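Local coordinates for hypothetical protein yxiM (Bacillus subtilis, PDB 2O14) that probably works as an esterase of the GDSL lipolytic family, hydrolysing a substrate that has not been identified, at residues A[169-174]-A[340-345]. Numbering follows the deposited sequence.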
loop_
_atom_site.group_PDB
_atom_site.type_symbol
_atom_site.label_atom_id
_atom_site.label_comp_id
_atom_site.label_asym_id
_atom_site.label_seq_id
_atom_site.Cartn_x
_atom_site.Cartn_y
_atom_site.Cartn_z
ATOM N N GLY A 169 6.518 2.403 -3.762
ATOM C CA GLY A 169 6.449 3.327 -4.882
ATOM C C GLY A 169 5.835 4.670 -4.546
ATOM O O GLY A 169 5.671 5.012 -3.372
ATOM N N ASP A 170 5.497 5.428 -5.588
ATOM C CA ASP A 170 4.899 6.751 -5.433
ATOM C C ASP A 170 3.476 6.820 -5.999
ATOM O O ASP A 170 2.752 5.822 -6.011
ATOM C CB ASP A 170 5.770 7.808 -6.122
ATOM C CG ASP A 170 6.076 7.460 -7.573
ATOM O OD1 ASP A 170 5.188 6.903 -8.250
ATOM O OD2 ASP A 170 7.199 7.757 -8.039
ATOM N N SER A 171 3.091 8.004 -6.473
ATOM C CA SER A 171 1.765 8.244 -7.041
ATOM C C SER A 171 1.425 7.400 -8.275
ATOM O O SER A 171 0.246 7.142 -8.549
ATOM C CB SER A 171 1.618 9.724 -7.410
ATOM O OG SER A 171 1.761 10.559 -6.274
ATOM N N THR A 172 2.436 6.983 -9.031
ATOM C CA THR A 172 2.176 6.179 -10.223
ATOM C C THR A 172 2.108 4.690 -9.887
ATOM O O THR A 172 1.823 3.867 -10.760
ATOM C CB THR A 172 3.261 6.395 -11.310
ATOM O OG1 THR A 172 4.521 5.885 -10.853
ATOM C CG2 THR A 172 3.415 7.876 -11.621
ATOM N N VAL A 173 2.348 4.357 -8.618
ATOM C CA VAL A 173 2.346 2.968 -8.150
ATOM C C VAL A 173 1.293 2.646 -7.083
ATOM O O VAL A 173 0.727 1.550 -7.065
ATOM C CB VAL A 173 3.730 2.594 -7.551
ATOM C CG1 VAL A 173 3.733 1.145 -7.093
ATOM C CG2 VAL A 173 4.828 2.840 -8.577
ATOM N N CYS A 174 1.033 3.609 -6.204
ATOM C CA CYS A 174 0.101 3.436 -5.087
ATOM C C CYS A 174 -1.351 3.121 -5.411
ATOM O O CYS A 174 -1.777 3.140 -6.569
ATOM C CB CYS A 174 0.138 4.674 -4.186
ATOM S SG CYS A 174 -0.634 6.133 -4.911
ATOM N N THR A 340 0.324 14.795 -17.450
ATOM C CA THR A 340 1.261 13.956 -18.190
ATOM C C THR A 340 2.137 13.067 -17.315
ATOM O O THR A 340 3.005 12.359 -17.825
ATOM C CB THR A 340 2.192 14.810 -19.068
ATOM O OG1 THR A 340 3.041 15.608 -18.229
ATOM C CG2 THR A 340 1.377 15.721 -19.976
ATOM N N LEU A 341 1.917 13.093 -16.006
ATOM C CA LEU A 341 2.733 12.282 -15.108
ATOM C C LEU A 341 2.007 11.098 -14.484
ATOM O O LEU A 341 2.577 10.017 -14.357
ATOM C CB LEU A 341 3.315 13.155 -13.993
ATOM C CG LEU A 341 4.237 12.442 -12.994
ATOM C CD1 LEU A 341 5.484 11.941 -13.711
ATOM C CD2 LEU A 341 4.625 13.405 -11.874
ATOM N N HIS A 342 0.751 11.299 -14.103
ATOM C CA HIS A 342 -0.029 10.247 -13.455
ATOM C C HIS A 342 -0.898 9.394 -14.370
ATOM O O HIS A 342 -1.801 9.898 -15.041
ATOM C CB HIS A 342 -0.909 10.858 -12.360
ATOM C CG HIS A 342 -0.143 11.667 -11.363
ATOM N ND1 HIS A 342 -0.315 13.026 -11.219
ATOM C CD2 HIS A 342 0.824 11.314 -10.484
ATOM C CE1 HIS A 342 0.515 13.476 -10.295
ATOM N NE2 HIS A 342 1.218 12.457 -9.833
ATOM N N PRO A 343 -0.636 8.079 -14.403
ATOM C CA PRO A 343 -1.422 7.175 -15.246
ATOM C C PRO A 343 -2.840 7.086 -14.695
ATOM O O PRO A 343 -3.059 7.321 -13.502
ATOM C CB PRO A 343 -0.694 5.838 -15.101
ATOM C CG PRO A 343 0.709 6.233 -14.759
ATOM C CD PRO A 343 0.501 7.368 -13.795
ATOM N N ASN A 344 -3.804 6.781 -15.558
ATOM C CA ASN A 344 -5.174 6.611 -15.094
ATOM C C ASN A 344 -5.313 5.105 -14.919
ATOM O O ASN A 344 -4.318 4.384 -15.012
ATOM C CB ASN A 344 -6.194 7.124 -16.119
ATOM C CG ASN A 344 -5.977 6.549 -17.506
ATOM O OD1 ASN A 344 -5.645 5.374 -17.667
ATOM N ND2 ASN A 344 -6.184 7.378 -18.521
ATOM N N ARG A 345 -6.523 4.622 -14.673
ATOM C CA ARG A 345 -6.718 3.189 -14.491
ATOM C C ARG A 345 -6.213 2.380 -15.693
ATOM O O ARG A 345 -5.516 1.373 -15.524
ATOM C CB ARG A 345 -8.199 2.895 -14.226
ATOM C CG ARG A 345 -8.530 1.416 -14.053
ATOM C CD ARG A 345 -9.929 1.244 -13.497
ATOM N NE ARG A 345 -9.994 1.609 -12.084
ATOM C CZ ARG A 345 -9.678 0.789 -11.086
ATOM N NH1 ARG A 345 -9.282 -0.447 -11.342
ATOM N NH2 ARG A 345 -9.746 1.211 -9.832
HETATM O O HOH W 1 -1.365 7.717 -11.113
#
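L341 meets T172 through its backbone: the carbonyl oxygen lies 3.6 Å from CG2 of T172, a contact without a hydrogen bond. Next comes H342, whose ring approaches S171 obliquely, CD2 lying 3.6 Å from S171 CB. Its CG is anti to its own carbonyl carbon (chi1 -54°), and this turn carries NE2 to the serine side; yet NE2 stands 4.1 Å from S171 OG, which instead has a weak hydrogen bond to G209 N. The other ring nitrogen, ND1, is hydrogen-bonded to OD2 of D339. P343 then sets CD against the methyl of T172, 3.7 Å from CG2, and its carbonyl shares a water with S171 O. D170 OD1 accepts from the backbone N of T172, closing an Asx turn, and on its syn lone pair from T172 OG1. A serine in place of T172 would keep the hydroxyl but would probably open a gap beside P343 CD and L341 O. G169, D170 and S171 form the GDS signature after strand 164-169; S171, the probable nucleophile, H342 and D339 match the SGNH-hydrolase triad. Serine and histidine are not bonded here, so catalysis would probably require hydroxyl or imidazole to move.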